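Local coordinates for ABC-type branched-chain amino acid transport systems periplasmic component-like protein (Thermomonospora curvata, PDB 4N03) that probably serves as the substrate-binding component of an ABC transporter for fatty acids, and holds palmitic acid here, at residues Y148-D151 / M152-V156; A389-E393 / L394-Y398; W158-K162 / K163-K167. All coordinates share one frame; numbering follows the deposited sequence.

Contact 1: Y148-D151 / M152-V156; sequences YDVD and MINGV. With PLM (palmitic acid), chain B.
Tyr148 and Met152 sit one turn apart at the start of helix 148-161, in a periplasmic binding protein of the leucine-binding family. The four hydrogen bonds across this stretch are all helical i to i+4 bonds, Asn154 N to Val150 O among them at 2.9 Å. Side chains fan out from this first turn. Tyr148 reaches the ligand. Its CG is anti to the carbonyl carbon (chi1 -72°), which carries the ring away from the following turn. Tyr148 OH donates to palmitic acid O1 at 2.5 Å. O1 lies at the ring edge, in the ring plane. Tyr84 and Ser109 also bind the fatty acid. A phenylalanine here would probably leave palmitic acid O1 without this donor, with the head group held less firmly at this side. Met152, a selenomethionine, is bent at chi2 and chi3, and Met152 CG passes Tyr148 O at 3.7 Å. It packs on Ala184 and Thr188 of helix 179-195. Ile153 CG1 lies against Asp149 O at 3.3 Å. Asp149 OD1 accepts from Val150 N and from Thr147 OG1. Asp151 OD1 is hydrogen-bonded to Thr146 OG1 and Thr370 OG1. Asn154 OD1 bonds Ser392, and its ND2 is held by Thr370 OG1 and Arg368 O. Val150 and Asn154 extend alongside each other, with Val150 CG1 3.8 Å from Asn154 ND2.

Contact 2: A389-E393 / L394-Y398; sequences AFESE and LAKNY
Ser392 caps helix 393-397 by accepting a hydrogen bond from Ala395 N on its OG, at 3.0 Å. It is the N-cap residue. Its chi1 of 66° sets OG between the backbone N and the carbonyl carbon, and from there OG turns back to the first turn. The same oxygen is also tied to helix 148-161, through Asn154. Ser392 OG further packs against Ala395 CB at 3.4 Å.

Two backbone bonds continue the turn. Lys396 N donates to Ser392 O at 2.9 Å, and Asn397 N donates to Glu393 O at 3.1 Å.

The charged contacts are looser and lie on the exposed side. The Glu393 and Lys396 chains run alongside each other. Glu393 is bent at chi2, while Lys396 is fully extended. Glu393 has two conformers. In the one described, Glu393 OE2 and Lys396 NZ form a long salt bridge at 3.9 Å, and one water joins Glu393 OE1 to Asn397 ND2. Both links are therefore doubtful. Glu391 comes across Lys396 at about a right angle, and Glu391 OE2 meets Lys396 CB at 3.3 Å. Lys396 NZ is 6.0 Å from Glu391 OE2, so this approach is to the aliphatic stem and not to the charge.

The stretch leaves the edge strand 383-390 of the mixed sheet and turns into the short helix. Leu394 faces Ile153 and Gln157 of helix 148-161 and Tyr190, Ala191, Gln194 and Leu195 of helix 179-195. Phe390 pairs through its backbone with Thr370 of strand 370-375.

Contact 3: W158-K162 / K163-K167; sequences WLMDK and KLIKK
Ile165 CD1 packs against Leu159 CB at 3.7 Å, forming the apolar centre where helix 148-161 ends. With chi1 at 60°, CG1 of Ile165 is flanked by both backbone neighbours, and CD1 is carried back over the last turn. Met160, a selenomethionine with two conformers, crosses Ile165 at about a right angle in the one described, with Met160 CG 3.6 Å from Ile165 CD1. Leu164 meets Leu159 in the same crosswise way, Leu164 CD1 to Leu159 CD2 at 3.8 Å. Leu164 CD1 also comes within 4.2 Å of Trp158 CZ3. Lys162 CG lies 3.6 Å over one face of the Trp158 ring, toward its rim.

Further out, the chain ends the helix with a Schellman motif. Lys163 has positive phi (64°). Leu164 N bonds Leu159 O at 2.9 Å, and Lys163 N bonds Met160 O from above the carbonyl plane. A weak bond joins Ile165 N to Leu159 O. At the polar edge, one water donates to both Met160 O and Ile165 O. Lys166 NZ forms a salt bridge with Asp169.

The turn leads from helix 148-161 toward strand 170-176. Trp158 packs on Val386 and Phe390 of strand 383-390 and meets Phe276 of strand 275-279 edge-to-face.

Contacts 1 and 3 take the beginning and the end of the same helix, 148-161, with centres about 13 Å apart. Contact 2 comes last along the chain, yet its centre lies about 9 Å from that of contact 1 and about 15 Å from that of contact 3. It touches both. Tyr398 OH lies 2.7 Å from Asp149 OD2, a probable hydrogen bond, and Phe390 CZ packs on Trp158 CB at 3.9 Å. The 389-398 stretch lies across one side of the helix, meeting its first turns through Tyr398 and its last through Phe390. The helix that carries the fatty-acid-binding Tyr148 is thus tied near both ends to this stretch, and so to the mixed sheet.

Contact 1: Y148-D151 / M152-V156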
loop_
_atom_site.group_PDB
_atom_site.type_symbol
_atom_site.label_atom_id
_atom_site.label_comp_id
_atom_site.label_asym_id
_atom_site.label_seq_id
_atom_site.Cartn_x
_atom_site.Cartn_y
_atom_site.Cartn_z
ATOM N N TYR A 148 -8.239 -3.524 -1.118
ATOM C CA TYR A 148 -8.051 -4.650 -0.225
ATOM C C TYR A 148 -8.999 -5.795 -0.448
ATOM O O TYR A 148 -8.699 -6.957 -0.276
ATOM C CB TYR A 148 -8.176 -4.211 1.213
ATOM C CG TYR A 148 -7.040 -3.389 1.729
ATOM C CD1 TYR A 148 -5.693 -3.793 1.605
ATOM C CD2 TYR A 148 -7.271 -2.183 2.327
ATOM C CE1 TYR A 148 -4.660 -3.022 2.111
ATOM C CE2 TYR A 148 -6.231 -1.426 2.842
ATOM C CZ TYR A 148 -4.912 -1.855 2.737
ATOM O OH TYR A 148 -3.832 -1.143 3.226
ATOM N N ASP A 149 -10.269 -5.453 -0.741
ATOM C CA ASP A 149 -11.311 -6.421 -1.048
ATOM C C ASP A 149 -10.960 -7.277 -2.249
ATOM O O ASP A 149 -11.037 -8.483 -2.188
ATOM C CB ASP A 149 -12.693 -5.792 -1.152
ATOM C CG ASP A 149 -12.820 -4.570 -2.030
ATOM O OD1 ASP A 149 -11.824 -4.137 -2.659
ATOM O OD2 ASP A 149 -13.957 -4.025 -2.052
ATOM N N VAL A 150 -10.558 -6.621 -3.340
ATOM C CA VAL A 150 -10.137 -7.340 -4.521
ATOM C C VAL A 150 -8.961 -8.249 -4.231
ATOM O O VAL A 150 -8.941 -9.387 -4.707
ATOM C CB VAL A 150 -9.770 -6.320 -5.629
ATOM C CG1 VAL A 150 -8.969 -6.934 -6.786
ATOM C CG2 VAL A 150 -11.046 -5.649 -6.130
ATOM N N ASP A 151 -7.983 -7.828 -3.417
ATOM C CA ASP A 151 -6.888 -8.720 -3.058
ATOM C C ASP A 151 -7.381 -9.970 -2.324
ATOM O O ASP A 151 -6.896 -11.052 -2.595
ATOM C CB ASP A 151 -5.842 -8.033 -2.189
ATOM C CG ASP A 151 -4.923 -7.115 -2.958
ATOM O OD1 ASP A 151 -4.787 -7.238 -4.175
ATOM O OD2 ASP A 151 -4.301 -6.286 -2.237
HETATM N N MSE A 152 -8.313 -9.838 -1.364
HETATM C CA MSE A 152 -8.835 -11.016 -0.698
HETATM C C MSE A 152 -9.684 -11.873 -1.613
HETATM O O MSE A 152 -9.666 -13.075 -1.470
HETATM C CB MSE A 152 -9.642 -10.628 0.549
HETATM C CG MSE A 152 -8.784 -10.072 1.686
HETATM SE SE MSE A 152 -7.588 -11.406 2.420
HETATM C CE MSE A 152 -6.006 -10.949 1.578
ATOM N N ILE A 153 -10.414 -11.279 -2.543
ATOM C CA ILE A 153 -11.186 -12.113 -3.474
ATOM C C ILE A 153 -10.253 -12.974 -4.318
ATOM O O ILE A 153 -10.409 -14.188 -4.441
ATOM C CB ILE A 153 -12.088 -11.226 -4.344
ATOM C CG1 ILE A 153 -13.191 -10.585 -3.472
ATOM C CG2 ILE A 153 -12.732 -12.060 -5.430
ATOM C CD1 ILE A 153 -13.862 -9.416 -4.155
ATOM N N ASN A 154 -9.249 -12.312 -4.910
ATOM C CA ASN A 154 -8.211 -13.040 -5.659
ATOM C C ASN A 154 -7.535 -14.088 -4.788
ATOM O O ASN A 154 -7.338 -15.214 -5.196
ATOM C CB ASN A 154 -7.205 -12.075 -6.268
ATOM C CG ASN A 154 -7.703 -11.380 -7.517
ATOM O OD1 ASN A 154 -8.460 -11.943 -8.299
ATOM N ND2 ASN A 154 -7.254 -10.163 -7.737
ATOM N N GLY A 155 -7.173 -13.699 -3.569
ATOM C CA GLY A 155 -6.481 -14.609 -2.695
ATOM C C GLY A 155 -7.268 -15.820 -2.264
ATOM O O GLY A 155 -6.772 -16.936 -2.211
ATOM N N VAL A 156 -8.571 -15.640 -1.950
ATOM C CA VAL A 156 -9.434 -16.767 -1.627
ATOM C C VAL A 156 -9.647 -17.654 -2.831
ATOM O O VAL A 156 -9.638 -18.879 -2.712
ATOM C CB VAL A 156 -10.748 -16.290 -0.982
ATOM C CG1 VAL A 156 -11.710 -17.445 -0.820
ATOM C CG2 VAL A 156 -10.427 -15.608 0.356
HETATM C C1 PLM B . -3.819 0.631 6.037
HETATM O O1 PLM B . -4.372 0.648 4.906
HETATM O O2 PLM B . -4.142 1.363 6.997
HETATM C C2 PLM B . -2.570 -0.203 6.205
HETATM C C3 PLM B . -1.355 0.641 5.621
HETATM C C4 PLM B . -0.073 -0.154 5.521
HETATM C C5 PLM B . 1.075 0.660 5.034
HETATM C C6 PLM B . 2.425 -0.047 4.786
HETATM C C7 PLM B . 2.521 -0.511 3.338
HETATM C C8 PLM B . 3.701 -1.381 3.006
HETATM C C9 PLM B . 3.966 -1.584 1.526
HETATM C CA PLM B . 3.257 -2.803 0.891
HETATM C CB PLM B . 3.388 -2.680 -0.679
HETATM C CC PLM B . 1.999 -2.795 -1.374
HETATM C CD PLM B . 1.937 -2.179 -2.756
HETATM C CE PLM B . 0.594 -2.227 -3.473
HETATM C CF PLM B . 0.482 -1.083 -4.493
HETATM C CG PLM B . 1.088 -1.384 -5.852
#

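Contact 2: A389-E393 / L394-Y398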
loop_
_atom_site.group_PDB
_atom_site.type_symbol
_atom_site.label_atom_id
_atom_site.label_comp_id
_atom_site.label_asym_id
_atom_site.label_seq_id
_atom_site.Cartn_x
_atom_site.Cartn_y
_atom_site.Cartn_z
ATOM N N ALA A 389 0.964 -12.027 -10.880
ATOM C CA ALA A 389 -0.259 -11.226 -10.747
ATOM C C ALA A 389 -1.367 -11.712 -11.645
ATOM O O ALA A 389 -1.160 -11.951 -12.825
ATOM C CB ALA A 389 0.016 -9.776 -11.002
ATOM N N PHE A 390 -2.554 -11.856 -11.079
ATOM C CA PHE A 390 -3.714 -12.357 -11.793
ATOM C C PHE A 390 -4.976 -11.648 -11.330
ATOM O O PHE A 390 -5.081 -11.205 -10.213
ATOM C CB PHE A 390 -3.862 -13.875 -11.628
ATOM C CG PHE A 390 -4.237 -14.297 -10.228
ATOM C CD1 PHE A 390 -3.276 -14.393 -9.252
ATOM C CD2 PHE A 390 -5.577 -14.513 -9.852
ATOM C CE1 PHE A 390 -3.609 -14.712 -7.955
ATOM C CE2 PHE A 390 -5.907 -14.827 -8.530
ATOM C CZ PHE A 390 -4.908 -14.889 -7.592
ATOM N N GLU A 391 -5.943 -11.616 -12.230
ATOM C CA GLU A 391 -7.293 -11.162 -11.947
ATOM C C GLU A 391 -8.246 -12.306 -12.108
ATOM O O GLU A 391 -8.472 -12.765 -13.225
ATOM C CB GLU A 391 -7.632 -10.019 -12.879
ATOM C CG GLU A 391 -9.059 -9.511 -12.712
ATOM C CD GLU A 391 -9.391 -8.349 -13.615
ATOM O OE1 GLU A 391 -8.532 -7.882 -14.413
ATOM O OE2 GLU A 391 -10.514 -7.849 -13.422
ATOM N N SER A 392 -8.734 -12.837 -11.016
ATOM C CA SER A 392 -9.798 -13.842 -11.102
ATOM C C SER A 392 -11.066 -13.297 -11.721
ATOM O O SER A 392 -11.339 -12.132 -11.624
ATOM C CB SER A 392 -10.109 -14.427 -9.735
ATOM O OG SER A 392 -10.673 -13.505 -8.838
ATOM N N GLU A 393 -11.819 -14.165 -12.367
ATOM C CA GLU A 393 -13.182 -13.802 -12.812
ATOM C C GLU A 393 -14.027 -13.306 -11.670
ATOM O O GLU A 393 -14.802 -12.364 -11.812
ATOM C CB GLU A 393 -13.850 -14.951 -13.537
ATOM C CG GLU A 393 -13.226 -15.271 -14.877
ATOM C CD GLU A 393 -13.195 -14.112 -15.858
ATOM O OE1 GLU A 393 -14.265 -13.530 -16.172
ATOM O OE2 GLU A 393 -12.084 -13.765 -16.338
ATOM N N LEU A 394 -13.858 -13.929 -10.524
ATOM C CA LEU A 394 -14.549 -13.569 -9.352
ATOM C C LEU A 394 -14.309 -12.097 -9.008
ATOM O O LEU A 394 -15.229 -11.334 -8.705
ATOM C CB LEU A 394 -14.081 -14.523 -8.258
ATOM C CG LEU A 394 -14.822 -14.479 -6.951
ATOM C CD1 LEU A 394 -16.278 -14.847 -7.083
ATOM C CD2 LEU A 394 -14.166 -15.413 -5.927
ATOM N N ALA A 395 -13.023 -11.688 -9.019
ATOM C CA ALA A 395 -12.699 -10.305 -8.763
ATOM C C ALA A 395 -13.114 -9.354 -9.886
ATOM O O ALA A 395 -13.458 -8.218 -9.638
ATOM C CB ALA A 395 -11.219 -10.137 -8.503
ATOM N N LYS A 396 -13.053 -9.833 -11.122
ATOM C CA LYS A 396 -13.401 -9.018 -12.263
ATOM C C LYS A 396 -14.881 -8.594 -12.211
ATOM O O LYS A 396 -15.184 -7.496 -12.590
ATOM C CB LYS A 396 -13.217 -9.823 -13.535
ATOM C CG LYS A 396 -13.442 -9.069 -14.846
ATOM C CD LYS A 396 -12.996 -10.006 -15.990
ATOM C CE LYS A 396 -12.983 -9.410 -17.355
ATOM N NZ LYS A 396 -12.770 -10.517 -18.322
ATOM N N ASN A 397 -15.780 -9.468 -11.741
ATOM C CA ASN A 397 -17.199 -9.219 -11.767
ATOM C C ASN A 397 -17.712 -8.586 -10.485
ATOM O O ASN A 397 -18.856 -8.151 -10.438
ATOM C CB ASN A 397 -17.981 -10.497 -12.123
ATOM C CG ASN A 397 -17.616 -11.038 -13.495
ATOM O OD1 ASN A 397 -17.187 -10.298 -14.373
ATOM N ND2 ASN A 397 -17.789 -12.296 -13.672
ATOM N N TYR A 398 -16.891 -8.569 -9.444
ATOM C CA TYR A 398 -17.227 -7.996 -8.163
ATOM C C TYR A 398 -17.463 -6.514 -8.309
ATOM O O TYR A 398 -16.791 -5.806 -9.048
ATOM C CB TYR A 398 -16.015 -8.199 -7.244
ATOM C CG TYR A 398 -16.084 -7.485 -5.902
ATOM C CD1 TYR A 398 -17.011 -7.805 -4.911
ATOM C CD2 TYR A 398 -15.194 -6.474 -5.613
ATOM C CE1 TYR A 398 -17.018 -7.172 -3.711
ATOM C CE2 TYR A 398 -15.180 -5.851 -4.417
ATOM C CZ TYR A 398 -16.084 -6.182 -3.439
ATOM O OH TYR A 398 -16.123 -5.571 -2.240
HETATM O O HOH W 1 -17.054 -13.712 -16.056
#

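Contact 3: W158-K162 / K163-K167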
loop_
_atom_site.group_PDB
_atom_site.type_symbol
_atom_site.label_atom_id
_atom_site.label_comp_id
_atom_site.label_asym_id
_atom_site.label_seq_id
_atom_site.Cartn_x
_atom_site.Cartn_y
_atom_site.Cartn_z
ATOM N N TRP A 158 -7.531 -18.116 -5.126
ATOM C CA TRP A 158 -6.263 -18.834 -5.199
ATOM C C TRP A 158 -6.187 -19.962 -4.201
ATOM O O TRP A 158 -5.795 -21.070 -4.544
ATOM C CB TRP A 158 -5.107 -17.860 -5.002
ATOM C CG TRP A 158 -3.740 -18.468 -5.004
ATOM C CD1 TRP A 158 -2.999 -18.820 -6.081
ATOM C CD2 TRP A 158 -2.969 -18.784 -3.853
ATOM N NE1 TRP A 158 -1.788 -19.324 -5.669
ATOM C CE2 TRP A 158 -1.754 -19.343 -4.309
ATOM C CE3 TRP A 158 -3.185 -18.658 -2.489
ATOM C CZ2 TRP A 158 -0.751 -19.755 -3.440
ATOM C CZ3 TRP A 158 -2.159 -19.068 -1.616
ATOM C CH2 TRP A 158 -0.973 -19.606 -2.109
ATOM N N LEU A 159 -6.603 -19.717 -2.957
ATOM C CA LEU A 159 -6.631 -20.806 -1.977
ATOM C C LEU A 159 -7.444 -22.002 -2.467
ATOM O O LEU A 159 -7.089 -23.155 -2.276
ATOM C CB LEU A 159 -7.186 -20.337 -0.637
ATOM C CG LEU A 159 -6.353 -19.354 0.180
ATOM C CD1 LEU A 159 -7.125 -18.872 1.384
ATOM C CD2 LEU A 159 -5.027 -19.955 0.608
HETATM N N MSE A 160 -8.616 -21.722 -3.092
HETATM C CA MSE A 160 -9.476 -22.775 -3.631
HETATM C C MSE A 160 -8.837 -23.474 -4.820
HETATM O O MSE A 160 -8.858 -24.699 -4.940
HETATM C CB MSE A 160 -10.761 -22.176 -4.168
HETATM C CG MSE A 160 -11.652 -21.650 -3.084
HETATM SE SE MSE A 160 -12.817 -23.083 -2.437
HETATM C CE MSE A 160 -13.708 -23.085 -4.162
ATOM N N ASP A 161 -8.259 -22.671 -5.712
ATOM C CA ASP A 161 -7.599 -23.243 -6.881
ATOM C C ASP A 161 -6.435 -24.135 -6.507
ATOM O O ASP A 161 -6.187 -25.142 -7.181
ATOM C CB ASP A 161 -7.047 -22.136 -7.781
ATOM C CG ASP A 161 -8.098 -21.348 -8.495
ATOM O OD1 ASP A 161 -9.288 -21.712 -8.498
ATOM O OD2 ASP A 161 -7.701 -20.302 -9.064
ATOM N N LYS A 162 -5.759 -23.806 -5.418
ATOM C CA LYS A 162 -4.627 -24.581 -4.938
ATOM C C LYS A 162 -5.006 -25.693 -3.974
ATOM O O LYS A 162 -4.164 -26.374 -3.411
ATOM C CB LYS A 162 -3.552 -23.667 -4.353
ATOM C CG LYS A 162 -3.028 -22.691 -5.375
ATOM C CD LYS A 162 -2.506 -23.363 -6.653
ATOM C CE LYS A 162 -1.849 -22.409 -7.625
ATOM N NZ LYS A 162 -1.456 -23.062 -8.894
ATOM N N LYS A 163 -6.318 -25.890 -3.775
ATOM C CA LYS A 163 -6.852 -26.970 -2.945
ATOM C C LYS A 163 -6.440 -26.835 -1.472
ATOM O O LYS A 163 -6.448 -27.818 -0.721
ATOM C CB LYS A 163 -6.541 -28.335 -3.557
ATOM C CG LYS A 163 -7.070 -28.461 -4.967
ATOM C CD LYS A 163 -6.876 -29.850 -5.557
ATOM C CE LYS A 163 -7.830 -30.895 -5.000
ATOM N NZ LYS A 163 -7.731 -32.175 -5.740
ATOM N N LEU A 164 -6.102 -25.616 -1.067
ATOM C CA LEU A 164 -5.820 -25.326 0.323
ATOM C C LEU A 164 -7.109 -25.163 1.120
ATOM O O LEU A 164 -7.095 -25.295 2.333
ATOM C CB LEU A 164 -4.937 -24.084 0.426
ATOM C CG LEU A 164 -3.508 -24.226 -0.131
ATOM C CD1 LEU A 164 -2.783 -22.900 -0.085
ATOM C CD2 LEU A 164 -2.732 -25.275 0.616
ATOM N N ILE A 165 -8.202 -24.871 0.410
ATOM C CA ILE A 165 -9.549 -24.900 0.945
ATOM C C ILE A 165 -10.436 -25.559 -0.100
ATOM O O ILE A 165 -10.059 -25.689 -1.248
ATOM C CB ILE A 165 -10.071 -23.505 1.317
ATOM C CG1 ILE A 165 -10.099 -22.618 0.099
ATOM C CG2 ILE A 165 -9.234 -22.899 2.425
ATOM C CD1 ILE A 165 -10.670 -21.233 0.349
ATOM N N LYS A 166 -11.620 -25.942 0.342
ATOM C CA LYS A 166 -12.642 -26.532 -0.528
ATOM C C LYS A 166 -14.011 -26.011 -0.123
ATOM O O LYS A 166 -14.179 -25.454 0.942
ATOM C CB LYS A 166 -12.603 -28.033 -0.430
ATOM C CG LYS A 166 -12.982 -28.594 0.924
ATOM C CD LYS A 166 -12.795 -30.104 1.018
ATOM C CE LYS A 166 -13.212 -30.608 2.399
ATOM N NZ LYS A 166 -12.545 -29.965 3.582
ATOM N N LYS A 167 -14.987 -26.176 -1.018
ATOM C CA LYS A 167 -16.336 -25.758 -0.737
ATOM C C LYS A 167 -16.798 -26.300 0.607
ATOM O O LYS A 167 -16.552 -27.455 0.923
ATOM C CB LYS A 167 -17.305 -26.201 -1.856
ATOM C CG LYS A 167 -18.753 -25.788 -1.673
ATOM C CD LYS A 167 -19.578 -26.158 -2.891
ATOM C CE LYS A 167 -20.980 -25.603 -2.732
ATOM N NZ LYS A 167 -21.784 -25.878 -3.948
HETATM O O HOH W 2 -10.663 -26.713 -3.640
#